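Local coordinates for protein glycerophosphoryl diester phosphodiesterase (Parabacteroides distasonis, PDB 3MZ2) that probably hydrolyses glycerophosphodiesters to an alcohol and glycerol 3-phosphate, at residues N10-S15 / K132-L137; G36-R41 / T63-P68; E54-Y59 / D266-V271; Y159-V164 / N179-A184. All blocks are in the same frame, centred on the assembly; numbering follows the deposited sequence. Where two conformers were deposited one is given.

Contact 1: residues N10-S15 / K132-L137; sequences NTLQIS and KTILIL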
loop_
_atom_site.group_PDB
_atom_site.type_symbol
_atom_site.label_atom_id
_atom_site.label_comp_id
_atom_site.label_asym_id
_atom_site.label_seq_id
_atom_site.Cartn_x
_atom_site.Cartn_y
_atom_site.Cartn_z
ATOM N N ASN A 10 -3.365 -7.030 31.760
ATOM C CA ASN A 10 -1.919 -6.818 31.694
ATOM C C ASN A 10 -1.652 -5.503 30.986
ATOM O O ASN A 10 -2.254 -5.219 29.918
ATOM C CB ASN A 10 -1.238 -7.932 30.917
ATOM C CG ASN A 10 -1.296 -9.260 31.625
ATOM O OD1 ASN A 10 -0.533 -9.517 32.543
ATOM N ND2 ASN A 10 -2.150 -10.136 31.147
ATOM N N THR A 11 -0.748 -4.714 31.558
ATOM C CA THR A 11 -0.364 -3.455 30.987
ATOM C C THR A 11 1.148 -3.348 30.810
ATOM O O THR A 11 1.944 -4.028 31.477
ATOM C CB THR A 11 -0.863 -2.239 31.841
ATOM O OG1 THR A 11 -0.275 -2.276 33.152
ATOM C CG2 THR A 11 -2.381 -2.254 31.909
ATOM N N LEU A 12 1.539 -2.499 29.869
ATOM C CA LEU A 12 2.902 -2.020 29.800
ATOM C C LEU A 12 3.027 -0.664 30.529
ATOM O O LEU A 12 2.099 0.160 30.506
ATOM C CB LEU A 12 3.334 -1.881 28.352
ATOM C CG LEU A 12 3.156 -3.082 27.423
ATOM C CD1 LEU A 12 3.554 -2.709 25.968
ATOM C CD2 LEU A 12 3.957 -4.299 27.925
ATOM N N GLN A 13 4.169 -0.435 31.139
ATOM C CA GLN A 13 4.427 0.760 31.937
ATOM C C GLN A 13 5.527 1.588 31.304
ATOM O O GLN A 13 6.711 1.397 31.589
ATOM C CB GLN A 13 4.751 0.350 33.369
ATOM C CG GLN A 13 3.570 -0.440 33.958
ATOM C CD GLN A 13 2.360 0.454 34.227
ATOM O OE1 GLN A 13 1.428 0.599 33.392
ATOM N NE2 GLN A 13 2.385 1.095 35.379
ATOM N N ILE A 14 5.112 2.474 30.397
ATOM C CA ILE A 14 5.997 3.252 29.539
ATOM C C ILE A 14 5.516 4.685 29.657
ATOM O O ILE A 14 4.478 5.044 29.114
ATOM C CB ILE A 14 5.952 2.699 28.090
ATOM C CG1 ILE A 14 6.561 1.277 28.045
ATOM C CG2 ILE A 14 6.700 3.622 27.137
ATOM C CD1 ILE A 14 6.387 0.547 26.774
ATOM N N SER A 15 6.239 5.508 30.409
ATOM C CA SER A 15 5.731 6.844 30.746
ATOM C C SER A 15 6.125 7.914 29.743
ATOM O O SER A 15 5.547 8.988 29.764
ATOM C CB SER A 15 6.228 7.352 32.109
ATOM O OG SER A 15 6.112 6.410 33.150
ATOM N N LYS A 132 -1.704 1.666 29.020
ATOM C CA LYS A 132 -1.987 0.245 28.933
ATOM C C LYS A 132 -1.097 -0.519 27.954
ATOM O O LYS A 132 -0.691 -1.643 28.242
ATOM C CB LYS A 132 -3.430 -0.002 28.547
ATOM C CG LYS A 132 -4.437 0.627 29.465
ATOM C CD LYS A 132 -5.834 0.278 29.012
ATOM C CE LYS A 132 -6.860 1.060 29.807
ATOM N NZ LYS A 132 -6.983 2.559 29.526
ATOM N N THR A 133 -0.826 0.052 26.780
ATOM C CA THR A 133 -0.161 -0.670 25.711
ATOM C C THR A 133 0.468 0.343 24.719
ATOM O O THR A 133 0.546 1.531 24.995
ATOM C CB THR A 133 -1.180 -1.618 24.995
ATOM O OG1 THR A 133 -0.508 -2.422 24.003
ATOM C CG2 THR A 133 -2.294 -0.851 24.321
ATOM N N ILE A 134 0.931 -0.151 23.589
ATOM C CA ILE A 134 1.480 0.648 22.519
ATOM C C ILE A 134 0.749 0.206 21.278
ATOM O O ILE A 134 0.586 -0.991 21.054
ATOM C CB ILE A 134 2.980 0.341 22.307
ATOM C CG1 ILE A 134 3.773 0.497 23.577
ATOM C CG2 ILE A 134 3.596 1.198 21.147
ATOM C CD1 ILE A 134 5.052 -0.225 23.577
ATOM N N LEU A 135 0.289 1.142 20.465
ATOM C CA LEU A 135 -0.306 0.840 19.197
ATOM C C LEU A 135 0.732 1.025 18.096
ATOM O O LEU A 135 1.639 1.892 18.191
ATOM C CB LEU A 135 -1.481 1.819 18.958
ATOM C CG LEU A 135 -2.586 1.873 20.022
ATOM C CD1 LEU A 135 -3.622 2.937 19.650
ATOM C CD2 LEU A 135 -3.189 0.508 20.229
ATOM N N ILE A 136 0.606 0.252 17.035
ATOM C CA ILE A 136 1.533 0.284 15.925
ATOM C C ILE A 136 0.718 0.465 14.645
ATOM O O ILE A 136 -0.114 -0.387 14.301
ATOM C CB ILE A 136 2.396 -0.989 15.853
ATOM C CG1 ILE A 136 3.078 -1.220 17.208
ATOM C CG2 ILE A 136 3.438 -0.817 14.671
ATOM C CD1 ILE A 136 3.905 -2.577 17.326
ATOM N N LEU A 137 0.884 1.610 13.999
ATOM C CA LEU A 137 0.040 2.001 12.877
ATOM C C LEU A 137 0.580 1.478 11.546
ATOM O O LEU A 137 1.662 1.886 11.066
ATOM C CB LEU A 137 -0.114 3.522 12.764
ATOM C CG LEU A 137 -0.593 4.249 14.038
ATOM C CD1 LEU A 137 -0.866 5.751 13.730
ATOM C CD2 LEU A 137 -1.805 3.592 14.697
HETATM O O HOH W 1 -0.024 -4.771 27.735
#

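Contact 2: residues G36-R41 / T63-P68; sequences GHRGGR and TFEIDP. With SO4 (sulfate ion), chain C; SO4 (sulfate ion), chain G.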
loop_
_atom_site.group_PDB
_atom_site.type_symbol
_atom_site.label_atom_id
_atom_site.label_comp_id
_atom_site.label_asym_id
_atom_site.label_seq_id
_atom_site.Cartn_x
_atom_site.Cartn_y
_atom_site.Cartn_z
ATOM N N GLY A 36 -0.400 -8.132 18.775
ATOM C CA GLY A 36 -1.628 -8.575 18.160
ATOM C C GLY A 36 -1.731 -8.018 16.775
ATOM O O GLY A 36 -1.927 -6.806 16.598
ATOM N N HIS A 37 -1.597 -8.877 15.776
ATOM C CA HIS A 37 -1.828 -8.518 14.376
ATOM C C HIS A 37 -3.269 -8.100 14.121
ATOM O O HIS A 37 -4.237 -8.849 14.393
ATOM C CB HIS A 37 -1.495 -9.713 13.487
ATOM C CG HIS A 37 -1.544 -9.433 12.014
ATOM N ND1 HIS A 37 -2.496 -9.982 11.182
ATOM C CD2 HIS A 37 -0.727 -8.700 11.215
ATOM C CE1 HIS A 37 -2.269 -9.606 9.936
ATOM N NE2 HIS A 37 -1.190 -8.841 9.925
ATOM N N ARG A 38 -3.400 -6.887 13.570
ATOM C CA ARG A 38 -4.696 -6.255 13.289
ATOM C C ARG A 38 -5.519 -6.277 14.550
ATOM O O ARG A 38 -6.726 -6.415 14.477
ATOM C CB ARG A 38 -5.458 -6.939 12.137
ATOM C CG ARG A 38 -4.765 -7.025 10.795
ATOM C CD ARG A 38 -5.661 -7.698 9.753
ATOM N NE ARG A 38 -4.984 -8.160 8.537
ATOM C CZ ARG A 38 -5.433 -9.130 7.740
ATOM N NH1 ARG A 38 -6.580 -9.738 7.991
ATOM N NH2 ARG A 38 -4.741 -9.486 6.658
ATOM N N GLY A 39 -4.850 -6.218 15.709
ATOM C CA GLY A 39 -5.428 -6.331 17.005
ATOM C C GLY A 39 -5.557 -7.679 17.678
ATOM O O GLY A 39 -5.907 -7.752 18.827
ATOM N N GLY A 40 -5.225 -8.770 16.977
ATOM C CA GLY A 40 -5.613 -10.123 17.402
ATOM C C GLY A 40 -7.077 -10.382 17.043
ATOM O O GLY A 40 -7.846 -9.439 16.807
ATOM N N ARG A 41 -7.466 -11.648 16.986
ATOM C CA ARG A 41 -8.835 -12.019 16.733
ATOM C C ARG A 41 -9.120 -13.422 17.234
ATOM O O ARG A 41 -8.205 -14.217 17.502
ATOM C CB ARG A 41 -9.145 -11.960 15.261
ATOM C CG ARG A 41 -8.382 -13.010 14.442
ATOM C CD ARG A 41 -8.395 -12.714 12.941
ATOM N NE ARG A 41 -7.819 -13.823 12.198
ATOM C CZ ARG A 41 -7.515 -13.822 10.891
ATOM N NH1 ARG A 41 -7.661 -12.732 10.143
ATOM N NH2 ARG A 41 -7.005 -14.919 10.342
ATOM N N THR A 63 1.367 -5.485 22.517
ATOM C CA THR A 63 1.166 -4.309 21.701
ATOM C C THR A 63 0.174 -4.687 20.613
ATOM O O THR A 63 -0.141 -5.861 20.446
ATOM C CB THR A 63 2.448 -3.827 21.047
ATOM O OG1 THR A 63 3.026 -4.915 20.314
ATOM C CG2 THR A 63 3.441 -3.354 22.125
ATOM N N PHE A 64 -0.378 -3.687 19.939
ATOM C CA PHE A 64 -1.386 -3.931 18.896
ATOM C C PHE A 64 -1.036 -3.187 17.609
ATOM O O PHE A 64 -0.941 -1.978 17.594
ATOM C CB PHE A 64 -2.787 -3.526 19.402
ATOM C CG PHE A 64 -3.223 -4.314 20.622
ATOM C CD1 PHE A 64 -3.556 -5.628 20.478
ATOM C CD2 PHE A 64 -3.189 -3.785 21.869
ATOM C CE1 PHE A 64 -3.952 -6.392 21.577
ATOM C CE2 PHE A 64 -3.556 -4.549 22.985
ATOM C CZ PHE A 64 -3.902 -5.882 22.831
ATOM N N GLU A 65 -0.953 -3.948 16.533
ATOM C CA GLU A 65 -0.730 -3.421 15.197
ATOM C C GLU A 65 -2.122 -3.244 14.594
ATOM O O GLU A 65 -2.929 -4.161 14.629
ATOM C CB GLU A 65 0.078 -4.446 14.415
ATOM C CG GLU A 65 0.412 -3.954 13.032
ATOM C CD GLU A 65 -0.536 -4.389 11.949
ATOM O OE1 GLU A 65 -1.476 -5.169 12.188
ATOM O OE2 GLU A 65 -0.302 -3.922 10.811
ATOM N N ILE A 66 -2.446 -2.045 14.113
ATOM C CA ILE A 66 -3.796 -1.719 13.700
ATOM C C ILE A 66 -3.791 -1.033 12.332
ATOM O O ILE A 66 -2.736 -0.570 11.837
ATOM C CB ILE A 66 -4.501 -0.862 14.806
ATOM C CG1 ILE A 66 -3.759 0.449 15.053
ATOM C CG2 ILE A 66 -4.575 -1.686 16.111
ATOM C CD1 ILE A 66 -4.380 1.410 16.104
ATOM N N ASP A 67 -4.984 -0.944 11.741
ATOM C CA ASP A 67 -5.183 -0.512 10.359
ATOM C C ASP A 67 -6.035 0.770 10.247
ATOM O O ASP A 67 -7.255 0.694 10.069
ATOM C CB ASP A 67 -5.874 -1.646 9.554
ATOM C CG ASP A 67 -5.063 -2.929 9.552
ATOM O OD1 ASP A 67 -3.948 -2.877 8.988
ATOM O OD2 ASP A 67 -5.534 -3.947 10.088
ATOM N N PRO A 68 -5.399 1.956 10.339
ATOM C CA PRO A 68 -6.120 3.222 10.193
ATOM C C PRO A 68 -6.484 3.496 8.740
ATOM O O PRO A 68 -5.676 3.289 7.834
ATOM C CB PRO A 68 -5.142 4.288 10.719
ATOM C CG PRO A 68 -3.904 3.600 11.087
ATOM C CD PRO A 68 -3.973 2.169 10.614
HETATM S S SO4 C . -1.574 -7.361 6.895
HETATM O O1 SO4 C . -2.508 -6.791 7.867
HETATM O O2 SO4 C . -0.249 -7.402 7.518
HETATM O O3 SO4 C . -1.949 -8.729 6.491
HETATM O O4 SO4 C . -1.666 -6.541 5.661
HETATM S S SO4 G . -6.842 -13.085 6.514
HETATM O O1 SO4 G . -8.023 -13.917 6.786
HETATM O O2 SO4 G . -6.367 -12.511 7.767
HETATM O O3 SO4 G . -5.799 -13.918 5.914
HETATM O O4 SO4 G . -7.136 -11.949 5.632
#

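Contact 3: residues E54-Y59 / D266-V271; sequences ENTLSY and DRPIEV. With SO4 (sulfate ion), chain F.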
loop_
_atom_site.group_PDB
_atom_site.type_symbol
_atom_site.label_atom_id
_atom_site.label_comp_id
_atom_site.label_asym_id
_atom_site.label_seq_id
_atom_site.Cartn_x
_atom_site.Cartn_y
_atom_site.Cartn_z
ATOM N N GLU A 54 -8.892 -5.368 24.453
ATOM C CA GLU A 54 -9.127 -5.565 25.893
ATOM C C GLU A 54 -9.066 -7.052 26.302
ATOM O O GLU A 54 -8.444 -7.423 27.335
ATOM C CB GLU A 54 -10.490 -4.967 26.269
ATOM C CG GLU A 54 -10.569 -3.475 26.076
ATOM C CD GLU A 54 -11.997 -2.906 25.964
ATOM O OE1 GLU A 54 -12.986 -3.635 26.265
ATOM O OE2 GLU A 54 -12.106 -1.712 25.563
ATOM N N ASN A 55 -9.718 -7.885 25.508
ATOM C CA ASN A 55 -9.678 -9.337 25.701
ATOM C C ASN A 55 -8.250 -9.861 25.665
ATOM O O ASN A 55 -7.827 -10.600 26.564
ATOM C CB ASN A 55 -10.504 -10.049 24.626
ATOM C CG ASN A 55 -10.615 -11.556 24.876
ATOM O OD1 ASN A 55 -11.104 -11.969 25.930
ATOM N ND2 ASN A 55 -10.211 -12.368 23.904
ATOM N N THR A 56 -7.475 -9.468 24.676
ATOM C CA THR A 56 -6.098 -9.932 24.620
ATOM C C THR A 56 -5.317 -9.551 25.884
ATOM O O THR A 56 -4.631 -10.381 26.431
ATOM C CB THR A 56 -5.361 -9.407 23.373
ATOM O OG1 THR A 56 -6.016 -9.884 22.195
ATOM C CG2 THR A 56 -3.885 -9.853 23.308
ATOM N N LEU A 57 -5.398 -8.303 26.338
ATOM C CA LEU A 57 -4.708 -7.909 27.567
ATOM C C LEU A 57 -5.115 -8.666 28.834
ATOM O O LEU A 57 -4.323 -8.761 29.781
ATOM C CB LEU A 57 -4.847 -6.425 27.809
ATOM C CG LEU A 57 -4.190 -5.526 26.769
ATOM C CD1 LEU A 57 -4.247 -4.101 27.280
ATOM C CD2 LEU A 57 -2.761 -5.925 26.413
ATOM N N SER A 58 -6.328 -9.227 28.882
ATOM C CA SER A 58 -6.748 -10.041 30.026
ATOM C C SER A 58 -5.907 -11.316 30.178
ATOM O O SER A 58 -5.764 -11.852 31.276
ATOM C CB SER A 58 -8.232 -10.420 29.907
ATOM O OG SER A 58 -9.051 -9.270 29.746
ATOM N N TYR A 59 -5.349 -11.802 29.064
ATOM C CA TYR A 59 -4.506 -13.015 29.034
ATOM C C TYR A 59 -2.999 -12.756 28.931
ATOM O O TYR A 59 -2.194 -13.541 29.429
ATOM C CB TYR A 59 -4.897 -13.887 27.848
ATOM C CG TYR A 59 -6.287 -14.445 27.901
ATOM C CD1 TYR A 59 -7.345 -13.748 27.374
ATOM C CD2 TYR A 59 -6.530 -15.717 28.435
ATOM C CE1 TYR A 59 -8.644 -14.257 27.403
ATOM C CE2 TYR A 59 -7.829 -16.248 28.466
ATOM C CZ TYR A 59 -8.882 -15.502 27.943
ATOM O OH TYR A 59 -10.181 -15.980 27.947
ATOM N N ASP A 266 -2.121 -13.238 14.709
ATOM C CA ASP A 266 -3.569 -13.101 14.768
ATOM C C ASP A 266 -4.111 -13.827 16.010
ATOM O O ASP A 266 -5.256 -13.638 16.346
ATOM C CB ASP A 266 -4.262 -13.669 13.515
ATOM C CG ASP A 266 -4.098 -12.792 12.292
ATOM O OD1 ASP A 266 -4.042 -11.571 12.461
ATOM O OD2 ASP A 266 -4.020 -13.339 11.162
ATOM N N ARG A 267 -3.268 -14.652 16.652
ATOM C CA ARG A 267 -3.634 -15.481 17.773
ATOM C C ARG A 267 -2.774 -15.203 19.006
ATOM O O ARG A 267 -2.180 -16.111 19.553
ATOM C CB ARG A 267 -3.498 -16.950 17.395
ATOM C CG ARG A 267 -4.266 -17.395 16.152
ATOM C CD ARG A 267 -3.950 -18.860 15.856
ATOM N NE ARG A 267 -4.607 -19.345 14.639
ATOM C CZ ARG A 267 -5.855 -19.813 14.574
ATOM N NH1 ARG A 267 -6.607 -19.881 15.661
ATOM N NH2 ARG A 267 -6.349 -20.245 13.412
ATOM N N PRO A 268 -2.714 -13.934 19.442
ATOM C CA PRO A 268 -1.786 -13.580 20.537
ATOM C C PRO A 268 -1.975 -14.339 21.858
ATOM O O PRO A 268 -1.019 -14.522 22.625
ATOM C CB PRO A 268 -2.046 -12.089 20.728
ATOM C CG PRO A 268 -3.458 -11.876 20.197
ATOM C CD PRO A 268 -3.549 -12.784 19.030
ATOM N N ILE A 269 -3.215 -14.727 22.162
ATOM C CA ILE A 269 -3.526 -15.489 23.377
ATOM C C ILE A 269 -2.943 -16.876 23.248
ATOM O O ILE A 269 -2.343 -17.410 24.185
ATOM C CB ILE A 269 -5.022 -15.525 23.710
ATOM C CG1 ILE A 269 -5.563 -14.092 23.889
ATOM C CG2 ILE A 269 -5.256 -16.377 25.040
ATOM C CD1 ILE A 269 -7.063 -14.027 23.874
ATOM N N GLU A 270 -3.041 -17.470 22.058
ATOM C CA GLU A 270 -2.421 -18.787 21.868
ATOM C C GLU A 270 -0.911 -18.672 21.975
ATOM O O GLU A 270 -0.239 -19.577 22.524
ATOM C CB GLU A 270 -2.786 -19.381 20.509
ATOM C CG GLU A 270 -4.173 -19.873 20.392
ATOM C CD GLU A 270 -4.394 -20.678 19.102
ATOM O OE1 GLU A 270 -3.499 -21.408 18.660
ATOM O OE2 GLU A 270 -5.477 -20.549 18.524
ATOM N N VAL A 271 -0.348 -17.586 21.423
ATOM C CA VAL A 271 1.085 -17.355 21.508
ATOM C C VAL A 271 1.491 -17.284 22.990
ATOM O O VAL A 271 2.440 -17.958 23.413
ATOM C CB VAL A 271 1.561 -16.105 20.752
ATOM C CG1 VAL A 271 3.072 -15.931 20.940
ATOM C CG2 VAL A 271 1.274 -16.258 19.283
HETATM S S SO4 F . -6.779 -19.595 9.721
HETATM O O1 SO4 F . -8.052 -20.008 10.317
HETATM O O2 SO4 F . -5.683 -19.871 10.652
HETATM O O3 SO4 F . -6.557 -20.330 8.476
HETATM O O4 SO4 F . -6.837 -18.168 9.405
#

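Contact 4: residues Y159-V164 / N179-A184; sequences YVMITV and NFMFEA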
loop_
_atom_site.group_PDB
_atom_site.type_symbol
_atom_site.label_atom_id
_atom_site.label_comp_id
_atom_site.label_asym_id
_atom_site.label_seq_id
_atom_site.Cartn_x
_atom_site.Cartn_y
_atom_site.Cartn_z
ATOM N N TYR A 159 3.402 5.976 22.933
ATOM C CA TYR A 159 2.483 4.849 22.851
ATOM C C TYR A 159 1.857 4.626 21.477
ATOM O O TYR A 159 0.980 3.776 21.341
ATOM C CB TYR A 159 1.396 4.875 23.942
ATOM C CG TYR A 159 0.570 6.127 24.019
ATOM C CD1 TYR A 159 1.047 7.272 24.694
ATOM C CD2 TYR A 159 -0.775 6.144 23.570
ATOM C CE1 TYR A 159 0.281 8.418 24.769
ATOM C CE2 TYR A 159 -1.542 7.281 23.676
ATOM C CZ TYR A 159 -1.019 8.418 24.241
ATOM O OH TYR A 159 -1.808 9.534 24.347
ATOM N N VAL A 160 2.281 5.373 20.475
ATOM C CA VAL A 160 1.778 5.151 19.100
ATOM C C VAL A 160 2.993 5.145 18.180
ATOM O O VAL A 160 3.629 6.186 17.973
ATOM C CB VAL A 160 0.758 6.226 18.679
ATOM C CG1 VAL A 160 0.167 5.909 17.254
ATOM C CG2 VAL A 160 -0.352 6.411 19.710
HETATM N N MSE A 161 3.342 3.967 17.663
HETATM C CA MSE A 161 4.505 3.771 16.785
HETATM C C MSE A 161 4.044 3.771 15.343
HETATM O O MSE A 161 2.849 3.523 15.077
HETATM C CB MSE A 161 5.219 2.433 17.065
HETATM C CG MSE A 161 5.860 2.418 18.403
HETATM SE SE MSE A 161 6.356 0.621 18.991
HETATM C CE MSE A 161 7.609 0.093 17.575
ATOM N N ILE A 162 4.982 3.979 14.433
ATOM C CA ILE A 162 4.660 4.055 12.989
ATOM C C ILE A 162 5.391 2.938 12.249
ATOM O O ILE A 162 6.581 2.778 12.412
ATOM C CB ILE A 162 5.080 5.419 12.408
ATOM C CG1 ILE A 162 4.413 6.562 13.200
ATOM C CG2 ILE A 162 4.700 5.508 10.896
ATOM C CD1 ILE A 162 5.104 7.954 13.013
ATOM N N THR A 163 4.659 2.175 11.439
ATOM C CA THR A 163 5.258 1.149 10.607
ATOM C C THR A 163 5.799 1.827 9.371
ATOM O O THR A 163 5.092 2.599 8.722
ATOM C CB THR A 163 4.240 0.066 10.188
ATOM O OG1 THR A 163 3.716 -0.538 11.359
ATOM C CG2 THR A 163 4.968 -1.024 9.329
ATOM N N VAL A 164 7.062 1.519 9.060
ATOM C CA VAL A 164 7.746 2.069 7.879
ATOM C C VAL A 164 8.382 0.928 7.121
ATOM O O VAL A 164 8.886 -0.047 7.747
ATOM C CB VAL A 164 8.825 3.119 8.270
ATOM C CG1 VAL A 164 8.138 4.397 8.859
ATOM C CG2 VAL A 164 9.886 2.560 9.220
ATOM N N ASN A 179 11.181 12.255 17.984
ATOM C CA ASN A 179 10.730 11.442 19.093
ATOM C C ASN A 179 9.859 10.274 18.640
ATOM O O ASN A 179 9.435 9.471 19.453
ATOM C CB ASN A 179 9.989 12.314 20.098
ATOM C CG ASN A 179 10.925 13.290 20.834
ATOM O OD1 ASN A 179 12.090 12.972 21.118
ATOM N ND2 ASN A 179 10.463 14.490 21.038
ATOM N N PHE A 180 9.590 10.144 17.342
ATOM C CA PHE A 180 8.821 8.989 16.892
ATOM C C PHE A 180 9.605 7.674 17.055
ATOM O O PHE A 180 10.838 7.617 16.876
ATOM C CB PHE A 180 8.479 9.106 15.426
ATOM C CG PHE A 180 7.421 10.123 15.053
ATOM C CD1 PHE A 180 6.298 10.376 15.843
ATOM C CD2 PHE A 180 7.509 10.752 13.819
ATOM C CE1 PHE A 180 5.356 11.330 15.448
ATOM C CE2 PHE A 180 6.569 11.658 13.402
ATOM C CZ PHE A 180 5.493 11.935 14.194
HETATM N N MSE A 181 8.873 6.611 17.343
HETATM C CA MSE A 181 9.418 5.253 17.394
HETATM C C MSE A 181 8.838 4.467 16.234
HETATM O O MSE A 181 7.648 4.604 15.957
HETATM C CB MSE A 181 9.068 4.630 18.723
HETATM C CG MSE A 181 9.474 3.214 19.006
HETATM SE SE MSE A 181 11.305 3.169 19.685
HETATM C CE MSE A 181 11.806 1.489 18.874
ATOM N N PHE A 182 9.652 3.610 15.613
ATOM C CA PHE A 182 9.255 2.902 14.418
ATOM C C PHE A 182 9.202 1.389 14.572
ATOM O O PHE A 182 10.071 0.800 15.257
ATOM C CB PHE A 182 10.239 3.236 13.292
ATOM C CG PHE A 182 10.250 4.685 12.957
ATOM C CD1 PHE A 182 9.144 5.269 12.369
ATOM C CD2 PHE A 182 11.342 5.465 13.271
ATOM C CE1 PHE A 182 9.129 6.622 12.091
ATOM C CE2 PHE A 182 11.346 6.843 13.017
ATOM C CZ PHE A 182 10.270 7.417 12.389
ATOM N N GLU A 183 8.241 0.786 13.860
ATOM C CA GLU A 183 8.371 -0.620 13.455
ATOM C C GLU A 183 8.887 -0.569 11.999
ATOM O O GLU A 183 8.205 -0.093 11.128
ATOM C CB GLU A 183 7.039 -1.372 13.525
ATOM C CG GLU A 183 7.211 -2.785 12.989
ATOM C CD GLU A 183 5.945 -3.567 12.895
ATOM O OE1 GLU A 183 5.278 -3.737 13.950
ATOM O OE2 GLU A 183 5.696 -4.067 11.777
ATOM N N ALA A 184 10.118 -0.970 11.789
ATOM C CA ALA A 184 10.753 -0.901 10.470
ATOM C C ALA A 184 10.860 -2.275 9.832
ATOM O O ALA A 184 11.258 -3.211 10.474
ATOM C CB ALA A 184 12.156 -0.268 10.609
HETATM O O HOH W 2 6.232 7.149 18.403
#

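Contact 1: residues N10-S15 / K132-L137
Lys132, Leu12 and Ile134 carry most of this contact, where the N-terminal strand 10-12 lies against the run that leads into barrel strand 135-137, at the N-terminal end of the TIM barrel. Lys132 takes part mainly through its backbone. Its carbonyl O accepts the N-H of Leu12 at 2.9 Å; the N-H points almost straight at the oxygen (166°), yet it comes from above the carbonyl plane, 48° out of it. The same Lys132 O lies 3.3 Å from Thr11 CA, a CA-H...O contact, and a water sits between it and Asn10 O. The lysine side chain leaves in another direction and bends at its last torsion (chi4 72°), which takes NZ to a hydrogen bond with Trp128 O; the lysine also makes a cation-pi contact with Trp128. The Leu12 and Ile134 side chains cross at about a right angle and touch through their ends, Leu12 CD1 to Ile134 CD1 at 3.8 Å. Helix 17-23 follows in the chain, and its Leu20 packs on both Ile14 and Ile134, while strand 289-291 pairs with 10-12. Ile14 comes in from beyond Leu12, also crosswise to Ile134, and its CD1 meets Ile134 CD1 at 3.5 Å.

Contact 2: residues G36-R41 / T63-P68
Gly36 and Phe64 pair in parallel: Gly36 N donates to Thr63 O at 2.8 Å, and Glu65 N returns to Gly36 O at 3.0 Å. The 36-41 chain then turns sharply, and Gly39 N reaches the same Gly36 O from the opposite face of its carbonyl plane, so two N-H groups grip that oxygen. Gly39 N also has a weak bond to Glu65 O. The Glu65 side chain anchors the turn. With CG anti to the backbone N (chi1 -177°) and the chain bent at chi2, its OE1 accepts Arg38 N at 2.9 Å, nearly along the C-O axis. The carboxylate runs beside the His37 ring, the two planes 4° apart. His37 and Arg38, with Glu65 and Asp67, match the HR...ExD motif of this family. Both bind the same sulfate (chain C), His37 NE2 to its O2 at 3.0 Å and Arg38 NE to its O1 at 2.9 Å. The ion probably marks where a substrate phosphate would sit. Arg38 CG lies 3.3 Å from Asp67 OD2, which Asn48 hydrogen-bonds, while His37 ND1 is bonded to Asp266. Strand 135-137 borders 63-70, strand 262-265 borders 33-36, and helix 50-59 covers Phe64 with Thr56 and Leu57.

Contact 3: residues E54-Y59 / D266-V271
Ile269 does most of the apolar work, lying against Tyr59 and Asn55. Its CG2 branch sits over a face of the Tyr59 ring, a CH-pi contact 4.0 Å from CG2 to the ring centroid and 27° off the normal. With CG1 anti to the carbonyl carbon (chi1 -58°), the longer arm reaches along the same ring, and CD1 touches Tyr59 CD1 at 3.5 Å. Asn55 brings its amide crosswise against that end, ND2 lying 3.6 Å from Ile269 CD1. Deeper in, Thr56 CG2 meets the Pro268 ring at CG, 3.7 Å away; the hydroxyl of Thr56 is bonded back to Thr52 O. Helices 50-59 and 268-275 follow strands 33-36 and 262-265, which are neighbours in the barrel, so this is packing between outer helices where the first and last strands of the TIM barrel meet. Pro268 and Val271 also rest on Ile34 of strand 33-36. No hydrogen bond crosses between the two segments; polar groups pair within their own segment or elsewhere. Arg267, the N-cap residue, makes a salt bridge from NH1 to Glu270 OE2 at 3.1 Å, tilted from both flat groups. Its NH2 holds a sulfate, O2 lying 2.9 Å away, and Lys241 binds this ion too.

Contact 4: residues Y159-V164 / N179-A184
Ile162 CD1 sits over one face of the Phe180 ring, 3.7 Å from the centroid and only 10° off the normal, a CH-pi contact over the ring centre. Phe182 instead turns an edge to the Ile162 carbonyl, whose O lies in the ring plane 3.6 Å from CD1. Val164 CG1 approaches the same Phe182 CD1 obliquely at 3.8 Å. Phe173 of helix 167-176 packs on Ile162 and both rings. That helix links strands 160-164 and 182-185 in a beta-alpha-beta crossover, the repeating unit of the TIM barrel. The parallel strands are tied by Ile162 N to Met181 O (3.1 Å), Glu183 N to Ile162 O and Val164 N to Glu183 O. Before the first of these bonds a water takes over, donating to Val160 O and accepting from Met181 N. On the other face Glu183, extended beyond CG, runs beside Thr163 toward the barrel interior, where it touches Met206 and Tyr208. Met161 and Met181, both selenomethionine, lie side by side with CG to CG at 3.7 Å, and the bend at the end of Met161 (chi3 60°) sets its CE 3.5 Å from Phe182 O.

Overall arrangement
From the N terminus, the 10-15 segment is met again at 132-137, where contact 1 closes a long loop tying the N-terminal strand to the bottom of the barrel. Contact 2 opens and closes within that loop, pairing 36-41 with 63-68. Contact 3 starts from 54-59 and closes at 266-271, so it crosses both; it joins helices 50-59 and 268-275, which follow the first and last barrel strands. Contact 4 lies wholly within its span and follows contacts 1 and 2 in series. Contacts 2, 1 and 4 are stitched through neighbouring strands 63-70, 135-137 and 160-164, with Leu135 O bonded to Met161 N. Contacts 2 and 3 meet where Gly40 packs on Pro268, whereas contacts 3 and 4 have centres about 22 Å apart.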